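Long-range contacts in tudor domain-containing protein 1 (Mus musculus, PDB 4B9W), which binds Piwi proteins methylated on arginine and helps the piRNA pathway silence transposons in the male germline, here through its extended Tudor domain TD3: residues Y33-K38 and V101-V106; C72-S77 and D112-I117; C131-I136 and K185-V190. One frame throughout, in Å; residues are numbered along the deposited sequence.

In the fold
Contact 2 closes the edge of the Tudor core's five-stranded antiparallel sheet, and contact 3 lies in the second, SN-like lobe of the extended Tudor domain. Contact 1 stands between them, about 18 Å from each, centre to centre, and joins the two lobes close to the bound MILI peptide. There Asn105 OD1 is hydrogen-bonded to the modified side chain and Tyr103 packs on it, while Phe76, from segment 72-77, lies against the peptide backbone. Asn105 ND2 and Phe76 CE1 are 3.5 Å apart, which links contacts 1 and 2. Contacts 1 and 3 share a sheet, with Cys34 SG 3.9 Å from Cys131 SG. Contacts 2 and 3 are about 18 Å apart at their nearest atoms.

Contact 1: Y33-K38 and V101-V106; sequences YCHFLK and VDYGNV
His35 reaches across to the loop 101-106 with its imidazole set edge-on. NE2 gives its hydrogen to Asp102 O at 2.7 Å in a somewhat bent bond, with the acceptor in the ring plane. The same ring presents its edge to the face of Tyr103 in an offset edge-to-face pair, planes 76° apart, with His35 CE1 3.7 Å from Tyr103 CE2. Bond and aromatic pair together fix the rotation of the imidazole. The Asp102 carboxylate is held by a salt bridge to Arg84 and by a hydrogen bond from Gln127 N.

This is where strand 31-36 of the SN-like lobe meets a loop of the Tudor core, with Tyr103 at the dimethylarginine site.

Two residues back along the strand from His35, Tyr33 lays its ring over Gly104. The glycine CA sits above one face in a CH-pi contact, 3.8 Å from the ring centroid. With CG anti to the carbonyl carbon and beside the backbone N (chi1 -71°), the Tyr33 ring is set over Gly104, and Tyr33 CB comes 3.3 Å from Tyr103 O. A CB on Gly104 would collide with Tyr33 CG, and at the backbone angles of Gly104 it would also be jammed against the carbonyl O of Tyr103.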
# COMPACT_ATOMS: atom_id res chain seq x y z
N TYR A 33 7.98 -1.94 -11.64
CA TYR A 33 8.36 -3.32 -11.59
C TYR A 33 8.98 -3.74 -12.90
O TYR A 33 8.50 -3.36 -13.97
CB TYR A 33 7.13 -4.17 -11.24
CG TYR A 33 6.72 -3.97 -9.82
CD1 TYR A 33 5.98 -2.86 -9.43
CD2 TYR A 33 7.12 -4.86 -8.84
CE1 TYR A 33 5.63 -2.66 -8.11
CE2 TYR A 33 6.76 -4.67 -7.52
CZ TYR A 33 6.03 -3.58 -7.16
OH TYR A 33 5.68 -3.39 -5.86
N CYS A 34 10.06 -4.52 -12.82
CA CYS A 34 10.78 -4.96 -14.01
C CYS A 34 10.95 -6.46 -14.02
O CYS A 34 11.11 -7.09 -12.98
CB CYS A 34 12.18 -4.34 -14.07
SG CYS A 34 12.24 -2.55 -14.36
N HIS A 35 10.90 -7.03 -15.23
CA HIS A 35 11.50 -8.31 -15.49
C HIS A 35 12.95 -8.08 -15.85
O HIS A 35 13.25 -7.31 -16.77
CB HIS A 35 10.81 -9.01 -16.63
CG HIS A 35 9.40 -9.42 -16.31
ND1 HIS A 35 8.42 -9.42 -17.25
CD2 HIS A 35 8.82 -9.85 -15.13
CE1 HIS A 35 7.27 -9.84 -16.69
NE2 HIS A 35 7.52 -10.09 -15.39
N PHE A 36 13.85 -8.73 -15.11
CA PHE A 36 15.28 -8.71 -15.39
C PHE A 36 15.63 -9.88 -16.32
O PHE A 36 15.35 -11.06 -16.02
CB PHE A 36 16.07 -8.70 -14.08
CG PHE A 36 15.98 -7.39 -13.34
CD1 PHE A 36 14.82 -7.00 -12.71
CD2 PHE A 36 17.06 -6.52 -13.32
CE1 PHE A 36 14.74 -5.79 -12.03
CE2 PHE A 36 17.00 -5.31 -12.65
CZ PHE A 36 15.84 -4.94 -12.01
N LEU A 37 16.18 -9.55 -17.49
CA LEU A 37 16.36 -10.54 -18.55
C LEU A 37 17.71 -11.22 -18.38
O LEU A 37 18.68 -10.92 -19.10
CB LEU A 37 16.22 -9.91 -19.94
CG LEU A 37 15.00 -9.02 -20.21
CD1 LEU A 37 15.09 -8.42 -21.61
CD2 LEU A 37 13.69 -9.77 -20.03
N LYS A 38 17.77 -12.09 -17.39
CA LYS A 38 18.94 -12.92 -17.15
C LYS A 38 18.49 -14.34 -16.81
O LYS A 38 17.30 -14.58 -16.56
CB LYS A 38 19.84 -12.34 -16.06
CG LYS A 38 19.21 -12.10 -14.70
CD LYS A 38 20.28 -11.73 -13.68
CE LYS A 38 19.74 -11.78 -12.25
NZ LYS A 38 20.82 -11.69 -11.22
N VAL A 101 3.13 -11.86 -8.00
CA VAL A 101 4.56 -11.77 -7.64
C VAL A 101 5.54 -11.72 -8.82
O VAL A 101 6.67 -11.25 -8.67
CB VAL A 101 4.99 -12.93 -6.71
CG1 VAL A 101 4.27 -12.86 -5.38
CG2 VAL A 101 4.76 -14.29 -7.36
N ASP A 102 5.11 -12.19 -9.97
CA ASP A 102 5.95 -12.12 -11.17
C ASP A 102 5.71 -10.88 -12.03
O ASP A 102 6.34 -10.76 -13.09
CB ASP A 102 5.75 -13.38 -12.00
CG ASP A 102 6.23 -14.63 -11.29
OD1 ASP A 102 7.41 -14.67 -10.87
OD2 ASP A 102 5.43 -15.57 -11.20
N TYR A 103 4.84 -9.96 -11.60
CA TYR A 103 4.49 -8.75 -12.42
C TYR A 103 4.40 -7.45 -11.60
O TYR A 103 4.78 -6.40 -12.09
CB TYR A 103 3.18 -8.99 -13.22
CG TYR A 103 3.28 -10.22 -14.13
CD1 TYR A 103 2.96 -11.48 -13.63
CD2 TYR A 103 3.72 -10.12 -15.45
CE1 TYR A 103 3.09 -12.62 -14.41
CE2 TYR A 103 3.82 -11.24 -16.25
CZ TYR A 103 3.52 -12.50 -15.72
OH TYR A 103 3.64 -13.65 -16.48
N GLY A 104 3.87 -7.53 -10.37
CA GLY A 104 3.88 -6.40 -9.46
C GLY A 104 2.56 -5.70 -9.26
O GLY A 104 2.48 -4.76 -8.47
N ASN A 105 1.52 -6.14 -9.98
CA ASN A 105 0.16 -5.62 -9.77
C ASN A 105 -0.57 -6.34 -8.64
O ASN A 105 -0.26 -7.50 -8.29
CB ASN A 105 -0.69 -5.68 -11.04
CG ASN A 105 -0.80 -7.08 -11.61
OD1 ASN A 105 0.19 -7.73 -11.83
ND2 ASN A 105 -2.03 -7.54 -11.87
N VAL A 106 -1.50 -5.61 -8.05
CA VAL A 106 -2.35 -6.11 -6.98
C VAL A 106 -3.79 -6.06 -7.48
O VAL A 106 -4.22 -5.04 -7.97
CB VAL A 106 -2.22 -5.23 -5.71
CG1 VAL A 106 -3.32 -5.55 -4.68
CG2 VAL A 106 -0.83 -5.39 -5.09

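Contact 2: C72-S77 and D112-I117; sequences CCAFFS and DQLQAI
Cys73 and Gln115 form an antiparallel hydrogen-bonded pair, with both backbone bonds made. Cys73 N gives to Gln115 O at 2.8 Å, and Gln115 N returns a bond to Cys73 O at 2.9 Å. Two residues on, Phe75 N donates to Gln113 O, also at 2.9 Å. Two of these acceptors take a CA-H as well: Leu114 CA approaches Cys73 O, and Ala74 CA lies 3.3 Å from Gln113 O.

The side-chain amides look for partners beyond the two strands. Gln115 is gripped at both ends, NE2 by Cys56 O and OE1 by Asn62, while Gln113 OE1 accepts from Thr110 N. That leaves Gln113 NE2 turned to the Phe75 ring, 3.7 Å from CD2, with amide and ring planes 31° apart. Ala116 O is taken by the hydroxyl of Tyr55.

On the face with Ala74, Leu114 CD2 touches both Ala74 CB and Cys72 SG, at 3.9 Å each. Ile117 closes the end: its CG1, anti to the backbone N (chi1 -164°), meets Cys73 SG, and CD1 comes near Cys72 O. Cutting Ile117 back to an alanine would remove CG1, CG2 and CD1, which is likely to cost Cys73 SG one of its apolar contacts and open a gap beside the Cys72 backbone.

Strand 114-116 is the outermost strand on this side of the Tudor sheet, with strand 71-76 between it and strand 81-90. Cys73 faces helix 41-57, touching Leu52, Tyr55 and Cys56, whereas Ala74 and Leu114 pack against strand 96-100.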
# COMPACT_ATOMS: atom_id res chain seq x y z
N CYS A 72 -0.11 -18.38 -3.28
CA CYS A 72 -1.21 -19.07 -3.96
C CYS A 72 -1.09 -18.86 -5.46
O CYS A 72 -0.12 -18.24 -5.94
CB CYS A 72 -2.55 -18.56 -3.45
SG CYS A 72 -2.75 -16.76 -3.54
N CYS A 73 -2.05 -19.44 -6.18
CA CYS A 73 -2.32 -19.18 -7.58
C CYS A 73 -3.58 -18.35 -7.58
O CYS A 73 -4.55 -18.69 -6.90
CB CYS A 73 -2.63 -20.49 -8.34
SG CYS A 73 -1.27 -21.68 -8.43
N ALA A 74 -3.57 -17.25 -8.35
CA ALA A 74 -4.71 -16.34 -8.41
C ALA A 74 -5.07 -16.09 -9.87
O ALA A 74 -4.19 -15.92 -10.69
CB ALA A 74 -4.39 -15.03 -7.70
N PHE A 75 -6.36 -16.06 -10.17
CA PHE A 75 -6.85 -15.79 -11.52
C PHE A 75 -6.77 -14.28 -11.78
O PHE A 75 -7.23 -13.51 -10.96
CB PHE A 75 -8.30 -16.29 -11.61
CG PHE A 75 -8.96 -16.06 -12.92
CD1 PHE A 75 -8.70 -16.89 -13.99
CD2 PHE A 75 -9.87 -15.03 -13.09
CE1 PHE A 75 -9.31 -16.68 -15.22
CE2 PHE A 75 -10.49 -14.82 -14.31
CZ PHE A 75 -10.22 -15.64 -15.38
N PHE A 76 -6.17 -13.88 -12.89
CA PHE A 76 -6.07 -12.46 -13.27
C PHE A 76 -7.05 -12.15 -14.41
O PHE A 76 -6.88 -12.61 -15.56
CB PHE A 76 -4.62 -12.10 -13.66
CG PHE A 76 -4.46 -10.69 -14.15
CD1 PHE A 76 -4.91 -9.61 -13.39
CD2 PHE A 76 -3.87 -10.42 -15.39
CE1 PHE A 76 -4.77 -8.31 -13.84
CE2 PHE A 76 -3.74 -9.12 -15.84
CZ PHE A 76 -4.19 -8.06 -15.07
N SER A 77 -8.10 -11.40 -14.08
CA SER A 77 -9.20 -11.14 -15.02
C SER A 77 -8.77 -10.28 -16.21
O SER A 77 -9.38 -10.36 -17.27
CB SER A 77 -10.35 -10.46 -14.29
OG SER A 77 -9.82 -9.30 -13.67
N ASP A 112 -13.25 -18.18 -5.36
CA ASP A 112 -13.17 -19.06 -6.51
C ASP A 112 -12.00 -18.72 -7.44
O ASP A 112 -11.71 -19.47 -8.35
CB ASP A 112 -14.44 -19.01 -7.34
CG ASP A 112 -15.62 -19.63 -6.64
OD1 ASP A 112 -15.45 -20.34 -5.63
OD2 ASP A 112 -16.75 -19.38 -7.10
N GLN A 113 -11.37 -17.57 -7.21
CA GLN A 113 -10.29 -17.11 -8.07
C GLN A 113 -8.91 -17.34 -7.40
O GLN A 113 -7.89 -16.83 -7.86
CB GLN A 113 -10.53 -15.63 -8.41
CG GLN A 113 -11.73 -15.41 -9.32
CD GLN A 113 -12.02 -13.93 -9.62
OE1 GLN A 113 -11.82 -13.05 -8.79
NE2 GLN A 113 -12.51 -13.67 -10.83
N LEU A 114 -8.91 -18.13 -6.33
CA LEU A 114 -7.72 -18.51 -5.60
C LEU A 114 -7.61 -20.03 -5.56
O LEU A 114 -8.61 -20.72 -5.43
CB LEU A 114 -7.80 -18.00 -4.16
CG LEU A 114 -7.76 -16.49 -3.96
CD1 LEU A 114 -7.97 -16.19 -2.48
CD2 LEU A 114 -6.43 -15.94 -4.47
N GLN A 115 -6.40 -20.54 -5.73
CA GLN A 115 -6.11 -21.95 -5.55
C GLN A 115 -4.79 -22.07 -4.78
O GLN A 115 -3.88 -21.24 -4.95
CB GLN A 115 -6.03 -22.67 -6.91
CG GLN A 115 -7.37 -22.70 -7.65
CD GLN A 115 -7.37 -23.63 -8.85
OE1 GLN A 115 -6.84 -24.74 -8.79
NE2 GLN A 115 -7.97 -23.17 -9.97
N ALA A 116 -4.70 -23.08 -3.93
CA ALA A 116 -3.42 -23.39 -3.26
C ALA A 116 -2.31 -23.57 -4.31
O ALA A 116 -2.56 -24.06 -5.41
CB ALA A 116 -3.56 -24.64 -2.39
N ILE A 117 -1.09 -23.13 -3.99
CA ILE A 117 0.07 -23.36 -4.86
C ILE A 117 0.87 -24.56 -4.31
O ILE A 117 0.79 -24.88 -3.12
CB ILE A 117 0.95 -22.10 -5.00
CG1 ILE A 117 1.88 -22.26 -6.21
CG2 ILE A 117 1.72 -21.81 -3.71
CD1 ILE A 117 2.47 -20.97 -6.74

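Contact 3: C131-I136 and K185-V190; sequences CWLVDI and KIISDV
Ile136 and Ser188 make the nearest approach between these segments, methyl to methylene, with CG2 of the isoleucine 4.1 Å from CB of the serine. Beside them Leu133 CD1 reaches Ile187 CG2 at 4.4 Å and lies equally far from Ser188 N, so the leucine tip rests against the first turn of the helix. These are loose van der Waals contacts, few in number, and they bury a modest surface.

The polar link is made through a water. It donates to Val134 O at 2.8 Å and makes a weak hydrogen bond with Ser188 OG, 3.3 Å. The serine hydroxyl is rotated between its backbone N and carbonyl carbon (chi1 68°), which brings OG round to this water while CB stays against Ile136.

Each side is positioned by its own neighbours. Ile136 also packs on Pro29, Trp143 and Val197. Leu133 also touches Phe32 of strand 31-36 and Leu176 of strand 171-178, and Leu133 and Ile187 share Phe151 of helix 145-155 as a further neighbour. Along segment 131-136, backbone hydrogen bonds join Val174 to Trp132 and Val134, and Pro29 to Leu133. On the helix side Ile186 occupies the N-cap position, and Lys185 NZ is hydrogen-bonded to Asp178 O, Thr181 OG1 and Tyr183 O.

Strand 129-133 pairs with 31-36 on one side and 171-178 on the other, in a curled mixed sheet with helices packed against it. That is the beta-barrel-and-helix build of the SN-like (OB-type) domain that flanks the Tudor core in extended Tudor domains, and here the start of helix 187-193 meets the end of strand 129-133.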
# COMPACT_ATOMS: atom_id res chain seq x y z
N CYS A 131 11.36 -1.70 -8.32
CA CYS A 131 12.47 -0.81 -8.59
C CYS A 131 12.10 0.63 -8.27
O CYS A 131 10.95 0.93 -8.05
CB CYS A 131 12.90 -0.87 -10.04
SG CYS A 131 13.32 -2.51 -10.62
N TRP A 132 13.11 1.49 -8.21
CA TRP A 132 12.91 2.95 -8.22
C TRP A 132 14.08 3.54 -8.91
O TRP A 132 15.12 2.95 -8.91
CB TRP A 132 12.78 3.53 -6.82
CG TRP A 132 13.81 3.05 -5.83
CD1 TRP A 132 15.05 3.61 -5.52
CD2 TRP A 132 13.69 1.88 -4.95
NE1 TRP A 132 15.68 2.88 -4.54
CE2 TRP A 132 14.92 1.83 -4.17
CE3 TRP A 132 12.70 0.91 -4.75
CZ2 TRP A 132 15.14 0.83 -3.24
CZ3 TRP A 132 12.94 -0.09 -3.79
CH2 TRP A 132 14.13 -0.12 -3.06
N LEU A 133 13.93 4.70 -9.54
CA LEU A 133 15.07 5.36 -10.16
C LEU A 133 15.89 6.03 -9.07
O LEU A 133 15.34 6.59 -8.14
CB LEU A 133 14.63 6.43 -11.17
CG LEU A 133 13.93 5.95 -12.46
CD1 LEU A 133 13.61 7.15 -13.33
CD2 LEU A 133 14.79 4.95 -13.21
N VAL A 134 17.21 5.96 -9.15
CA VAL A 134 18.02 6.61 -8.13
C VAL A 134 18.25 8.08 -8.50
O VAL A 134 18.08 8.49 -9.65
CB VAL A 134 19.36 5.90 -7.89
CG1 VAL A 134 19.10 4.51 -7.33
CG2 VAL A 134 20.19 5.88 -9.16
N ASP A 135 18.61 8.85 -7.48
CA ASP A 135 19.11 10.22 -7.63
C ASP A 135 18.04 11.24 -8.06
O ASP A 135 18.38 12.34 -8.54
CB ASP A 135 20.33 10.30 -8.58
CG ASP A 135 21.54 9.45 -8.11
OD1 ASP A 135 21.59 9.02 -6.94
OD2 ASP A 135 22.43 9.22 -8.95
N ILE A 136 16.77 10.91 -7.83
CA ILE A 136 15.65 11.86 -8.03
C ILE A 136 14.59 11.80 -6.91
O ILE A 136 14.53 10.86 -6.14
CB ILE A 136 14.94 11.62 -9.37
CG1 ILE A 136 14.37 10.19 -9.44
CG2 ILE A 136 15.88 11.90 -10.54
CD1 ILE A 136 13.24 10.02 -10.41
N LYS A 185 20.41 7.20 -23.58
CA LYS A 185 19.48 8.13 -22.92
C LYS A 185 19.25 7.60 -21.51
O LYS A 185 18.71 6.50 -21.32
CB LYS A 185 18.18 8.28 -23.74
CG LYS A 185 18.45 8.50 -25.25
CD LYS A 185 17.36 8.11 -26.27
CE LYS A 185 17.57 6.83 -27.15
NZ LYS A 185 18.81 5.95 -27.12
N ILE A 186 19.73 8.35 -20.52
CA ILE A 186 19.53 8.01 -19.12
C ILE A 186 18.22 8.63 -18.69
O ILE A 186 18.05 9.88 -18.74
CB ILE A 186 20.68 8.51 -18.22
CG1 ILE A 186 22.02 7.98 -18.74
CG2 ILE A 186 20.44 8.09 -16.76
CD1 ILE A 186 23.21 8.20 -17.82
N ILE A 187 17.30 7.78 -18.25
CA ILE A 187 15.92 8.19 -18.12
C ILE A 187 15.78 9.33 -17.09
O ILE A 187 15.11 10.34 -17.35
CB ILE A 187 15.01 6.98 -17.80
CG1 ILE A 187 15.19 5.84 -18.84
CG2 ILE A 187 13.55 7.42 -17.71
CD1 ILE A 187 15.12 6.26 -20.29
N SER A 188 16.48 9.22 -15.96
CA SER A 188 16.51 10.30 -14.96
C SER A 188 16.89 11.68 -15.55
O SER A 188 16.27 12.70 -15.22
CB SER A 188 17.46 9.95 -13.79
OG SER A 188 18.83 9.91 -14.20
N ASP A 189 17.89 11.71 -16.43
CA ASP A 189 18.26 12.94 -17.13
C ASP A 189 17.06 13.59 -17.75
O ASP A 189 16.86 14.79 -17.62
CB ASP A 189 19.27 12.69 -18.27
CG ASP A 189 19.76 14.00 -18.92
OD1 ASP A 189 20.46 14.79 -18.24
OD2 ASP A 189 19.42 14.26 -20.10
N VAL A 190 16.28 12.78 -18.46
CA VAL A 190 15.08 13.24 -19.13
C VAL A 190 14.16 13.91 -18.14
O VAL A 190 13.75 15.06 -18.36
CB VAL A 190 14.32 12.08 -19.79
CG1 VAL A 190 13.06 12.57 -20.47
CG2 VAL A 190 15.24 11.33 -20.78
O HOH W 1 18.83 7.32 -12.13